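Local coordinates for iron superoxide dismutase (Trypanosoma cruzi, PDB 2GPC), which probably catalyses the dismutation of superoxide to molecular oxygen and hydrogen peroxide at a single iron ion bound in each subunit, at residues V128-S133 with E150-P155; N99-S104 with S133-V138; E111-A116 with A176-F181. One frame throughout, in Å; residues are numbered along the deposited sequence.

Contact 1 of 3, residues V128-S133 with E150-P155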
ATOM      1  N   VAL A 128      -0.763 -17.053 -13.602  1.00 11.95           N
ATOM      2  CA  VAL A 128      -0.695 -16.779 -15.034  1.00 12.25           C
ATOM      3  C   VAL A 128      -0.288 -18.043 -15.786  1.00 12.30           C
ATOM      4  O   VAL A 128       0.265 -18.970 -15.204  1.00 11.58           O
ATOM      5  CB  VAL A 128       0.326 -15.640 -15.377  1.00 12.09           C
ATOM      6  CG1 VAL A 128      -0.071 -14.312 -14.715  1.00 12.29           C
ATOM      7  CG2 VAL A 128       1.745 -16.029 -15.007  1.00 12.52           C
ATOM      8  N   LYS A 129      -0.567 -18.066 -17.079  1.00 12.77           N
ATOM      9  CA  LYS A 129      -0.028 -19.068 -17.979  1.00 13.26           C
ATOM     10  C   LYS A 129       0.994 -18.356 -18.847  1.00 13.64           C
ATOM     11  O   LYS A 129       0.662 -17.381 -19.518  1.00 13.45           O
ATOM     12  CB  LYS A 129      -1.148 -19.665 -18.837  1.00 13.54           C
ATOM     13  CG  LYS A 129      -0.690 -20.685 -19.887  1.00 14.87           C
ATOM     14  CD  LYS A 129      -1.913 -21.425 -20.437  1.00 17.33           C
ATOM     15  CE  LYS A 129      -1.593 -22.712 -21.145  1.00 19.49           C
ATOM     16  NZ  LYS A 129      -2.877 -23.356 -21.612  1.00 21.25           N
ATOM     17  N   ASP A 130       2.245 -18.812 -18.789  1.00 13.63           N
ATOM     18  CA  ASP A 130       3.305 -18.289 -19.648  1.00 14.12           C
ATOM     19  C   ASP A 130       3.221 -18.978 -21.004  1.00 14.79           C
ATOM     20  O   ASP A 130       3.602 -20.143 -21.134  1.00 14.42           O
ATOM     21  CB  ASP A 130       4.672 -18.528 -19.003  1.00 13.93           C
ATOM     22  CG  ASP A 130       5.799 -17.829 -19.732  1.00 14.64           C
ATOM     23  OD1 ASP A 130       5.623 -17.405 -20.900  1.00 15.11           O
ATOM     24  OD2 ASP A 130       6.912 -17.676 -19.203  1.00 16.67           O
ATOM     25  N   THR A 131       2.701 -18.271 -22.007  1.00 15.58           N
ATOM     26  CA  THR A 131       2.507 -18.858 -23.339  1.00 16.53           C
ATOM     27  C   THR A 131       3.808 -19.068 -24.111  1.00 16.72           C
ATOM     28  O   THR A 131       3.786 -19.682 -25.158  1.00 17.39           O
ATOM     29  CB  THR A 131       1.510 -18.034 -24.184  1.00 16.87           C
ATOM     30  OG1 THR A 131       1.944 -16.668 -24.285  1.00 18.92           O
ATOM     31  CG2 THR A 131       0.161 -17.963 -23.507  1.00 16.78           C
ATOM     32  N   ASN A 132       4.937 -18.577 -23.601  1.00 16.45           N
ATOM     33  CA  ASN A 132       6.236 -18.984 -24.142  1.00 16.99           C
ATOM     34  C   ASN A 132       6.515 -20.481 -23.978  1.00 17.74           C
ATOM     35  O   ASN A 132       7.210 -21.064 -24.813  1.00 17.65           O
ATOM     36  CB  ASN A 132       7.382 -18.191 -23.506  1.00 16.42           C
ATOM     37  CG  ASN A 132       7.319 -16.709 -23.831  1.00 16.00           C
ATOM     38  OD1 ASN A 132       6.551 -16.285 -24.692  1.00 14.43           O
ATOM     39  ND2 ASN A 132       8.129 -15.917 -23.140  1.00 15.96           N
ATOM     40  N   SER A 133       5.988 -21.081 -22.908  1.00 18.51           N
ATOM     41  CA  SER A 133       6.237 -22.492 -22.566  1.00 19.11           C
ATOM     42  C   SER A 133       4.975 -23.359 -22.358  1.00 19.70           C
ATOM     43  O   SER A 133       5.053 -24.586 -22.433  1.00 20.67           O
ATOM     44  CB  SER A 133       7.077 -22.555 -21.295  1.00 19.26           C
ATOM     45  OG  SER A 133       6.323 -22.130 -20.162  1.00 19.26           O
ATOM     46  N   GLU A 150       3.665  -7.687 -19.907  1.00 13.77           N
ATOM     47  CA  GLU A 150       4.472  -8.847 -20.275  1.00 14.36           C
ATOM     48  C   GLU A 150       3.541  -9.773 -21.068  1.00 14.35           C
ATOM     49  O   GLU A 150       2.886 -10.644 -20.500  1.00 14.30           O
ATOM     50  CB  GLU A 150       5.049  -9.518 -19.024  0.50 14.21           C
ATOM     51  CG  GLU A 150       6.176  -8.704 -18.393  0.50 14.77           C
ATOM     52  CD  GLU A 150       6.649  -9.236 -17.047  0.50 15.60           C
ATOM     53  OE1 GLU A 150       7.470 -10.172 -17.012  0.50 17.25           O
ATOM     54  OE2 GLU A 150       6.211  -8.701 -16.013  0.50 16.55           O
ATOM     55  N   PRO A 151       3.426  -9.529 -22.375  1.00 14.78           N
ATOM     56  CA  PRO A 151       2.342 -10.114 -23.185  1.00 15.34           C
ATOM     57  C   PRO A 151       2.300 -11.646 -23.281  1.00 15.70           C
ATOM     58  O   PRO A 151       1.276 -12.181 -23.690  1.00 15.63           O
ATOM     59  CB  PRO A 151       2.583  -9.513 -24.579  1.00 15.18           C
ATOM     60  CG  PRO A 151       3.397  -8.352 -24.363  1.00 15.57           C
ATOM     61  CD  PRO A 151       4.280  -8.651 -23.188  1.00 14.79           C
ATOM     62  N   ASN A 152       3.404 -12.314 -22.960  1.00 16.55           N
ATOM     63  CA  ASN A 152       3.430 -13.775 -22.825  1.00 17.18           C
ATOM     64  C   ASN A 152       2.658 -14.327 -21.608  1.00 18.13           C
ATOM     65  O   ASN A 152       2.307 -15.506 -21.586  1.00 18.72           O
ATOM     66  CB  ASN A 152       4.878 -14.275 -22.749  1.00 16.75           C
ATOM     67  CG  ASN A 152       5.659 -13.618 -21.626  1.00 16.44           C
ATOM     68  OD1 ASN A 152       5.770 -12.391 -21.579  1.00 15.55           O
ATOM     69  ND2 ASN A 152       6.200 -14.430 -20.711  1.00 13.74           N
ATOM     70  N   LEU A 153       2.398 -13.490 -20.604  1.00 18.92           N
ATOM     71  CA  LEU A 153       1.808 -13.951 -19.343  1.00 19.28           C
ATOM     72  C   LEU A 153       0.298 -13.757 -19.305  1.00 19.69           C
ATOM     73  O   LEU A 153      -0.183 -12.716 -18.824  1.00 20.56           O
ATOM     74  CB  LEU A 153       2.440 -13.211 -18.161  1.00 19.68           C
ATOM     75  CG  LEU A 153       3.947 -13.293 -17.971  1.00 20.21           C
ATOM     76  CD1 LEU A 153       4.334 -12.542 -16.705  1.00 22.24           C
ATOM     77  CD2 LEU A 153       4.444 -14.736 -17.918  1.00 20.07           C
ATOM     78  N   LYS A 154      -0.449 -14.749 -19.792  1.00 18.94           N
ATOM     79  CA  LYS A 154      -1.909 -14.700 -19.783  1.00 18.81           C
ATOM     80  C   LYS A 154      -2.470 -14.794 -18.354  1.00 17.71           C
ATOM     81  O   LYS A 154      -2.217 -15.766 -17.643  1.00 16.99           O
ATOM     82  CB  LYS A 154      -2.498 -15.821 -20.641  1.00 19.15           C
ATOM     83  CG  LYS A 154      -4.016 -15.761 -20.801  1.00 21.85           C
ATOM     84  CD  LYS A 154      -4.473 -16.115 -22.219  1.00 25.89           C
ATOM     85  CE  LYS A 154      -4.058 -17.530 -22.626  1.00 28.21           C
ATOM     86  NZ  LYS A 154      -5.099 -18.185 -23.501  1.00 30.07           N
ATOM     87  N   PRO A 155      -3.221 -13.788 -17.925  1.00 16.62           N
ATOM     88  CA  PRO A 155      -3.759 -13.794 -16.562  1.00 15.93           C
ATOM     89  C   PRO A 155      -4.887 -14.813 -16.389  1.00 14.78           C
ATOM     90  O   PRO A 155      -5.773 -14.917 -17.232  1.00 13.92           O
ATOM     91  CB  PRO A 155      -4.241 -12.356 -16.359  1.00 15.99           C
ATOM     92  CG  PRO A 155      -4.442 -11.797 -17.703  1.00 16.96           C
ATOM     93  CD  PRO A 155      -3.583 -12.566 -18.663  1.00 17.29           C
TER

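Contact 2 of 3, residues N99-S104 with S133-V138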
ATOM      1  N   ASN A  99      -1.549 -29.218 -11.796  1.00 14.13           N
ATOM      2  CA  ASN A  99      -0.770 -30.390 -11.392  1.00 14.31           C
ATOM      3  C   ASN A  99       0.517 -30.520 -12.229  1.00 14.29           C
ATOM      4  O   ASN A  99       1.571 -30.828 -11.699  1.00 13.98           O
ATOM      5  CB  ASN A  99      -1.613 -31.667 -11.525  1.00 14.07           C
ATOM      6  CG  ASN A  99      -2.743 -31.744 -10.508  1.00 15.85           C
ATOM      7  OD1 ASN A  99      -2.713 -31.077  -9.465  1.00 19.13           O
ATOM      8  ND2 ASN A  99      -3.767 -32.544 -10.823  1.00 15.37           N
ATOM      9  N   ALA A 100       0.418 -30.258 -13.532  1.00 14.35           N
ATOM     10  CA  ALA A 100       1.557 -30.350 -14.446  1.00 14.46           C
ATOM     11  C   ALA A 100       2.633 -29.295 -14.190  1.00 14.69           C
ATOM     12  O   ALA A 100       3.821 -29.563 -14.388  1.00 14.84           O
ATOM     13  CB  ALA A 100       1.087 -30.255 -15.881  1.00 14.66           C
ATOM     14  N   SER A 101       2.223 -28.107 -13.748  1.00 14.75           N
ATOM     15  CA  SER A 101       3.138 -26.987 -13.549  1.00 14.51           C
ATOM     16  C   SER A 101       3.686 -26.913 -12.134  1.00 14.75           C
ATOM     17  O   SER A 101       4.826 -26.485 -11.941  1.00 15.10           O
ATOM     18  CB  SER A 101       2.444 -25.660 -13.882  1.00 14.94           C
ATOM     19  OG  SER A 101       2.313 -25.482 -15.280  1.00 14.84           O
ATOM     20  N   PHE A 102       2.884 -27.319 -11.153  1.00 14.42           N
ATOM     21  CA  PHE A 102       3.225 -27.159  -9.730  1.00 14.80           C
ATOM     22  C   PHE A 102       3.416 -28.475  -8.969  1.00 15.07           C
ATOM     23  O   PHE A 102       3.897 -28.463  -7.833  1.00 15.39           O
ATOM     24  CB  PHE A 102       2.153 -26.333  -9.011  1.00 14.40           C
ATOM     25  CG  PHE A 102       2.015 -24.927  -9.535  1.00 13.87           C
ATOM     26  CD1 PHE A 102       2.942 -23.957  -9.210  1.00 14.91           C
ATOM     27  CD2 PHE A 102       0.953 -24.576 -10.350  1.00 13.31           C
ATOM     28  CE1 PHE A 102       2.815 -22.657  -9.696  1.00 14.30           C
ATOM     29  CE2 PHE A 102       0.824 -23.286 -10.836  1.00 12.65           C
ATOM     30  CZ  PHE A 102       1.763 -22.329 -10.514  1.00 13.46           C
ATOM     31  N   GLY A 103       3.041 -29.593  -9.593  1.00 15.37           N
ATOM     32  CA  GLY A 103       3.109 -30.911  -8.987  1.00 15.47           C
ATOM     33  C   GLY A 103       1.761 -31.319  -8.419  1.00 15.80           C
ATOM     34  O   GLY A 103       1.245 -32.398  -8.724  1.00 16.15           O
ATOM     35  N   SER A 104       1.185 -30.446  -7.596  1.00 15.67           N
ATOM     36  CA  SER A 104      -0.146 -30.655  -7.039  1.00 15.56           C
ATOM     37  C   SER A 104      -0.839 -29.321  -6.742  1.00 15.64           C
ATOM     38  O   SER A 104      -0.208 -28.261  -6.726  1.00 15.26           O
ATOM     39  CB  SER A 104      -0.052 -31.461  -5.746  1.00 15.46           C
ATOM     40  OG  SER A 104       0.622 -30.712  -4.750  1.00 15.72           O
ATOM     41  N   SER A 133       5.988 -21.081 -22.908  1.00 18.51           N
ATOM     42  CA  SER A 133       6.237 -22.492 -22.566  1.00 19.11           C
ATOM     43  C   SER A 133       4.975 -23.359 -22.358  1.00 19.70           C
ATOM     44  O   SER A 133       5.053 -24.586 -22.433  1.00 20.67           O
ATOM     45  CB  SER A 133       7.077 -22.555 -21.295  1.00 19.26           C
ATOM     46  OG  SER A 133       6.323 -22.130 -20.162  1.00 19.26           O
ATOM     47  N   GLY A 134       3.824 -22.735 -22.114  1.00 19.48           N
ATOM     48  CA  GLY A 134       2.634 -23.440 -21.664  1.00 19.40           C
ATOM     49  C   GLY A 134       2.537 -23.638 -20.156  1.00 19.51           C
ATOM     50  O   GLY A 134       1.509 -24.103 -19.669  1.00 19.88           O
ATOM     51  N   LYS A 135       3.577 -23.269 -19.407  1.00 19.10           N
ATOM     52  CA  LYS A 135       3.641 -23.573 -17.969  1.00 18.95           C
ATOM     53  C   LYS A 135       2.891 -22.507 -17.166  1.00 17.84           C
ATOM     54  O   LYS A 135       2.956 -21.315 -17.481  1.00 17.10           O
ATOM     55  CB  LYS A 135       5.100 -23.667 -17.484  1.00 19.50           C
ATOM     56  CG  LYS A 135       5.491 -25.013 -16.849  1.00 22.34           C
ATOM     57  CD  LYS A 135       5.650 -26.105 -17.895  1.00 24.61           C
ATOM     58  CE  LYS A 135       6.484 -27.288 -17.393  1.00 24.97           C
ATOM     59  NZ  LYS A 135       5.624 -28.349 -16.802  1.00 25.78           N
ATOM     60  N   LEU A 136       2.165 -22.945 -16.144  1.00 16.62           N
ATOM     61  CA  LEU A 136       1.530 -22.038 -15.197  1.00 16.55           C
ATOM     62  C   LEU A 136       2.572 -21.535 -14.196  1.00 16.34           C
ATOM     63  O   LEU A 136       3.507 -22.262 -13.852  1.00 15.95           O
ATOM     64  CB  LEU A 136       0.364 -22.721 -14.483  1.00 16.47           C
ATOM     65  CG  LEU A 136      -1.007 -22.583 -15.159  1.00 17.53           C
ATOM     66  CD1 LEU A 136      -0.939 -22.737 -16.671  1.00 18.85           C
ATOM     67  CD2 LEU A 136      -1.998 -23.564 -14.567  1.00 17.51           C
ATOM     68  N   LYS A 137       2.415 -20.284 -13.759  1.00 16.00           N
ATOM     69  CA  LYS A 137       3.324 -19.666 -12.796  1.00 16.23           C
ATOM     70  C   LYS A 137       2.573 -18.746 -11.827  1.00 15.74           C
ATOM     71  O   LYS A 137       1.588 -18.110 -12.198  1.00 14.73           O
ATOM     72  CB  LYS A 137       4.387 -18.835 -13.521  1.00 16.76           C
ATOM     73  CG  LYS A 137       5.368 -19.645 -14.354  1.00 19.51           C
ATOM     74  CD  LYS A 137       6.290 -18.708 -15.115  1.00 22.82           C
ATOM     75  CE  LYS A 137       7.274 -19.460 -15.997  1.00 24.22           C
ATOM     76  NZ  LYS A 137       8.072 -18.478 -16.777  1.00 25.64           N
ATOM     77  N   VAL A 138       3.053 -18.694 -10.589  1.00 15.28           N
ATOM     78  CA  VAL A 138       2.608 -17.710  -9.619  1.00 15.54           C
ATOM     79  C   VAL A 138       3.503 -16.503  -9.834  1.00 16.30           C
ATOM     80  O   VAL A 138       4.722 -16.637 -10.011  1.00 16.83           O
ATOM     81  CB  VAL A 138       2.724 -18.217  -8.169  1.00 15.43           C
ATOM     82  CG1 VAL A 138       2.598 -17.058  -7.160  1.00 15.79           C
ATOM     83  CG2 VAL A 138       1.688 -19.272  -7.896  1.00 15.46           C
TER

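Contact 3 of 3, residues E111-A116 with A176-F181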
ATOM      1  N   GLU A 111       2.429 -21.885  -2.715  1.00 13.94           N
ATOM      2  CA  GLU A 111       3.244 -20.875  -3.386  1.00 14.09           C
ATOM      3  C   GLU A 111       2.463 -19.563  -3.572  1.00 13.83           C
ATOM      4  O   GLU A 111       2.987 -18.494  -3.299  1.00 13.70           O
ATOM      5  CB  GLU A 111       3.766 -21.405  -4.721  1.00 14.41           C
ATOM      6  CG  GLU A 111       4.698 -20.453  -5.457  1.00 15.28           C
ATOM      7  CD  GLU A 111       5.274 -21.047  -6.732  1.00 15.98           C
ATOM      8  OE1 GLU A 111       5.155 -22.275  -6.950  1.00 17.77           O
ATOM      9  OE2 GLU A 111       5.868 -20.278  -7.516  1.00 17.82           O
ATOM     10  N   PHE A 112       1.209 -19.652  -4.003  1.00 13.08           N
ATOM     11  CA  PHE A 112       0.377 -18.465  -4.196  1.00 12.69           C
ATOM     12  C   PHE A 112       0.107 -17.762  -2.864  1.00 12.37           C
ATOM     13  O   PHE A 112       0.257 -16.544  -2.773  1.00 12.36           O
ATOM     14  CB  PHE A 112      -0.933 -18.843  -4.915  1.00 12.49           C
ATOM     15  CG  PHE A 112      -1.818 -17.668  -5.250  1.00 12.20           C
ATOM     16  CD1 PHE A 112      -2.595 -17.063  -4.273  1.00 11.99           C
ATOM     17  CD2 PHE A 112      -1.892 -17.181  -6.555  1.00 12.04           C
ATOM     18  CE1 PHE A 112      -3.431 -15.977  -4.585  1.00 12.99           C
ATOM     19  CE2 PHE A 112      -2.718 -16.098  -6.870  1.00 12.16           C
ATOM     20  CZ  PHE A 112      -3.498 -15.505  -5.882  1.00 11.47           C
ATOM     21  N   THR A 113      -0.257 -18.534  -1.840  1.00 12.03           N
ATOM     22  CA  THR A 113      -0.487 -18.012  -0.484  1.00 11.66           C
ATOM     23  C   THR A 113       0.709 -17.233   0.030  1.00 11.91           C
ATOM     24  O   THR A 113       0.571 -16.101   0.461  1.00 11.71           O
ATOM     25  CB  THR A 113      -0.780 -19.158   0.500  1.00 11.89           C
ATOM     26  OG1 THR A 113      -1.984 -19.836   0.124  1.00 10.32           O
ATOM     27  CG2 THR A 113      -1.060 -18.639   1.916  1.00 12.12           C
ATOM     28  N   ASN A 114       1.884 -17.833  -0.030  1.00 12.02           N
ATOM     29  CA  ASN A 114       3.075 -17.183   0.506  1.00 12.64           C
ATOM     30  C   ASN A 114       3.444 -15.904  -0.251  1.00 12.70           C
ATOM     31  O   ASN A 114       3.850 -14.917   0.363  1.00 13.24           O
ATOM     32  CB  ASN A 114       4.232 -18.177   0.574  1.00 12.77           C
ATOM     33  CG  ASN A 114       3.988 -19.270   1.618  1.00 13.78           C
ATOM     34  OD1 ASN A 114       3.171 -19.104   2.540  1.00 14.57           O
ATOM     35  ND2 ASN A 114       4.695 -20.385   1.484  1.00 14.07           N
ATOM     36  N   VAL A 115       3.272 -15.910  -1.568  1.00 12.88           N
ATOM     37  CA  VAL A 115       3.437 -14.690  -2.364  1.00 12.96           C
ATOM     38  C   VAL A 115       2.393 -13.614  -1.976  1.00 12.50           C
ATOM     39  O   VAL A 115       2.733 -12.462  -1.760  1.00 12.18           O
ATOM     40  CB  VAL A 115       3.354 -15.002  -3.889  1.00 13.10           C
ATOM     41  CG1 VAL A 115       3.181 -13.744  -4.710  1.00 12.93           C
ATOM     42  CG2 VAL A 115       4.594 -15.750  -4.344  1.00 14.08           C
ATOM     43  N   ALA A 116       1.127 -14.004  -1.890  1.00 12.22           N
ATOM     44  CA  ALA A 116       0.048 -13.070  -1.574  1.00 12.33           C
ATOM     45  C   ALA A 116       0.201 -12.464  -0.174  1.00 12.42           C
ATOM     46  O   ALA A 116      -0.002 -11.264   0.005  1.00 12.73           O
ATOM     47  CB  ALA A 116      -1.299 -13.752  -1.712  1.00 11.88           C
ATOM     48  N   ALA A 176      -5.584 -14.062   7.010  1.00 12.26           N
ATOM     49  CA  ALA A 176      -6.977 -14.495   7.142  1.00 12.73           C
ATOM     50  C   ALA A 176      -7.789 -14.131   5.905  1.00 12.62           C
ATOM     51  O   ALA A 176      -8.666 -14.882   5.475  1.00 12.45           O
ATOM     52  CB  ALA A 176      -7.612 -13.907   8.397  1.00 12.52           C
ATOM     53  N   TYR A 177      -7.478 -12.978   5.328  1.00 12.94           N
ATOM     54  CA  TYR A 177      -8.135 -12.522   4.108  1.00 12.75           C
ATOM     55  C   TYR A 177      -7.826 -13.461   2.948  1.00 12.81           C
ATOM     56  O   TYR A 177      -8.709 -13.773   2.150  1.00 13.32           O
ATOM     57  CB  TYR A 177      -7.678 -11.089   3.780  1.00 12.87           C
ATOM     58  CG  TYR A 177      -7.842 -10.668   2.339  1.00 11.64           C
ATOM     59  CD1 TYR A 177      -9.109 -10.518   1.764  1.00 11.89           C
ATOM     60  CD2 TYR A 177      -6.728 -10.403   1.545  1.00 12.87           C
ATOM     61  CE1 TYR A 177      -9.252 -10.124   0.422  1.00 11.76           C
ATOM     62  CE2 TYR A 177      -6.861 -10.011   0.215  1.00 12.60           C
ATOM     63  CZ  TYR A 177      -8.127  -9.873  -0.345  1.00 12.95           C
ATOM     64  OH  TYR A 177      -8.253  -9.458  -1.668  1.00 11.82           O
ATOM     65  N   VAL A 178      -6.576 -13.911   2.854  1.00 12.75           N
ATOM     66  CA  VAL A 178      -6.174 -14.817   1.781  1.00 12.40           C
ATOM     67  C   VAL A 178      -6.820 -16.187   1.959  1.00 12.58           C
ATOM     68  O   VAL A 178      -7.198 -16.814   0.976  1.00 12.61           O
ATOM     69  CB  VAL A 178      -4.630 -14.917   1.662  1.00 12.29           C
ATOM     70  CG1 VAL A 178      -4.194 -16.068   0.727  1.00 12.42           C
ATOM     71  CG2 VAL A 178      -4.087 -13.602   1.151  1.00 12.32           C
ATOM     72  N   GLN A 179      -6.961 -16.649   3.199  1.00 12.97           N
ATOM     73  CA  GLN A 179      -7.694 -17.893   3.454  1.00 13.39           C
ATOM     74  C   GLN A 179      -9.130 -17.772   2.929  1.00 12.82           C
ATOM     75  O   GLN A 179      -9.654 -18.698   2.311  1.00 12.35           O
ATOM     76  CB  GLN A 179      -7.656 -18.273   4.948  1.00 13.90           C
ATOM     77  CG  GLN A 179      -6.283 -18.862   5.391  1.00 16.14           C
ATOM     78  CD  GLN A 179      -5.763 -19.977   4.456  1.00 18.77           C
ATOM     79  OE1 GLN A 179      -6.377 -21.035   4.355  1.00 22.77           O
ATOM     80  NE2 GLN A 179      -4.644 -19.731   3.774  1.00 17.22           N
ATOM     81  N   THR A 180      -9.744 -16.609   3.148  1.00 12.49           N
ATOM     82  CA  THR A 180     -11.077 -16.319   2.624  1.00 12.43           C
ATOM     83  C   THR A 180     -11.101 -16.304   1.094  1.00 12.13           C
ATOM     84  O   THR A 180     -12.041 -16.815   0.483  1.00 11.77           O
ATOM     85  CB  THR A 180     -11.575 -14.974   3.193  1.00 12.65           C
ATOM     86  OG1 THR A 180     -12.070 -15.174   4.520  1.00 12.12           O
ATOM     87  CG2 THR A 180     -12.764 -14.422   2.419  1.00 12.88           C
ATOM     88  N   PHE A 181     -10.079 -15.718   0.480  1.00 11.60           N
ATOM     89  CA  PHE A 181      -9.977 -15.694  -0.981  1.00 11.52           C
ATOM     90  C   PHE A 181     -10.063 -17.116  -1.510  1.00 11.82           C
ATOM     91  O   PHE A 181     -10.768 -17.374  -2.490  1.00 12.22           O
ATOM     92  CB  PHE A 181      -8.672 -15.008  -1.435  1.00 11.82           C
ATOM     93  CG  PHE A 181      -8.480 -14.989  -2.925  1.00 10.57           C
ATOM     94  CD1 PHE A 181      -9.129 -14.047  -3.708  1.00 10.74           C
ATOM     95  CD2 PHE A 181      -7.659 -15.920  -3.545  1.00 11.74           C
ATOM     96  CE1 PHE A 181      -8.956 -14.028  -5.093  1.00 11.31           C
ATOM     97  CE2 PHE A 181      -7.477 -15.908  -4.926  1.00 11.35           C
ATOM     98  CZ  PHE A 181      -8.134 -14.953  -5.700  1.00 11.03           C
TER
HETATM   99  O   HOH W   1      -2.861 -21.734   2.502  1.00 23.60           O

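Contact 1 of 3, residues V128-S133 with E150-P155
Val-128 to Asp-130 runs antiparallel to Leu-153 to Pro-155, the two short strand axes 154° apart and 4.5 Å at their closest. Lys-129 and Lys-154 form the hydrogen-bonded pair, each backbone N-H donating to the other's O (N to O 2.9 Å), while Val-128 with Pro-155 and Asp-130 with Leu-153 are non-hydrogen-bonded pairs. Asn-152 O takes two bonds from one residue: Thr-131 N at 2.8 Å, nearly straight, and Thr-131 OG1 at 3.0 Å. That hydroxyl reaches the carbonyl because OG1 stands between its own backbone N and carbonyl carbon (chi1 56°).

These are the central and one outer strand of the three-stranded antiparallel sheet in the iron/manganese superoxide dismutase C-terminal domain, and a type I turn from Glu-150 to Leu-153 leads into the outer one. Asp-130 OD1 closes an Asx turn by accepting from Asn-132 N. From the opposite face of the carboxylate comes Asn-152 ND2, 3.0 Å from Asp-130 OD1 in an almost linear bond, with OD1 in the amide plane; both donors stand out of the carboxylate plane. Asp-130 OD2 is salt-bridged to Lys-137. Leu-153 CD2 packs at a slant 3.8 Å from Asp-130 CG and also touches Val-128 CG2. On the sheet's other face the two lysine ammonium groups stay near each other, salt-bridged to Glu-97 (Lys-129) and the terminal carboxylate of Leu-194 (Lys-154).

Contact 2 of 3, residues N99-S104 with S133-V138
Ser-101 and Phe-102, in the last turn of helix 92-102, pack against Leu-136 to Val-138 in a surface contact between that helix and strand 135-142, an outer strand of the C-terminal sheet. Its polar centre is a side chain meeting a backbone: Leu-136 N donates to Ser-101 OG at 2.7 Å, with an angle of 156° at the hydrogen. The hydroxyl lies beside the serine's own backbone N (chi1 -75°), from where it reaches across to the strand. Leu-136 CB rests against the same serine, 3.7 Å from its CB.

Phe-102 makes the apolar half of the contact. Its ring reaches along the strand with CE2 3.7 Å from Leu-136 CB and CE1 4.0 Å from Val-138 CG2, and it crosses both side chains at about a right angle. Between them the backbone at Lys-137 C and Val-138 N meets the edge of the ring in its plane. Leu-127 of the central strand and Phe-108 of helix 105-118 also touch this ring, which therefore joins the end of one helix to the next helix and to the sheet.

After Phe-102 the chain leaves helical geometry at Gly-103 with positive phi, and Ser-104 then serves as N-cap of helix 105-118, its OG accepting from Lys-107 N. On the strand side, Ser-133 OG accepts from Lys-135 N in an ST turn, and Gly-134 and Lys-135 together face Asp-130 in a G1 beta bulge. Lys-135 NZ makes a weak bond to Ala-100 O at 3.2 Å; its positive charge near the helix C-terminus would probably complement the helix dipole. The short Leu-136 N to Ser-101 OG bond and the Phe-102 ring carry the attachment; the lysine adds only a weak, probably electrostatic pull at the helix end.

Contact 3 of 3, residues E111-A116 with A176-F181
Ala-116 CB meets Val-178 CG2 at 4.0 Å, and one turn away along each helix Phe-112 and Phe-181 touch through their ring atoms. Phe-181 CE2 lies 4.1 Å from both CE1 and CZ of Phe-112, the two side chains crossing at about a right angle. Both aromatic side chains have CG anti to the backbone N (chi1 -176° for Phe-112, 178° for Phe-181), which carries the rings to the same side of the helix pair. Thr-113 CG2 adds a looser contact, 4.2 Å from Val-178 CG1.

No direct hydrogen bond links the two segments. Instead a water bridges them at the outer margin, donating to Thr-113 OG1 at 3.2 Å and accepting from Gln-179 NE2 at 3.0 Å. Although the Gln-179 side chain sets off away from helix 105-118, its bend at chi2 brings NE2 back. Thr-113 OG1 is positioned by Lys-109 O in its own helix and by Trp-182 NE1, whose ring also meets that of Phe-112.

The axes of the two helix segments come within 10.3 Å, at 142°, roughly antiparallel. Phe-112 and Phe-181 both reach Cys-159 on strand 153-160, and Phe-112 and Ala-116 also touch Ala-125 on strand 123-130. One turn before Phe-181, the Tyr-177 hydroxyl is hydrogen-bonded to the backbone O of the iron ligand Asp-160, tying helix 174-184 to the metal-bearing end of strand 153-160.

Overall arrangement
All three contacts gather round the three-stranded antiparallel sheet of the C-terminal domain, strand 123-130 lying between 135-142 and 153-160. Contact 1 joins the central strand to one outer strand; contact 2, centred 12 Å away, attaches helix 92-102 to the other. Their segments meet at Ser-133, and a probable Lys-137 N to Val-128 O hydrogen bond joins the strands. Contact 3, centred 18 Å from contact 2 and 22 Å from contact 1, touches contact 2 where Phe-102 and Val-138 pack on Glu-111, Phe-112 and Val-115. In sequence, contact 1 nests within the loop closed by contact 3; contact 2 alternates with both. Helices 92-102, 105-118 and 174-184 all pack against the sheet, whose strand 153-160 ends at iron ligand Asp-160.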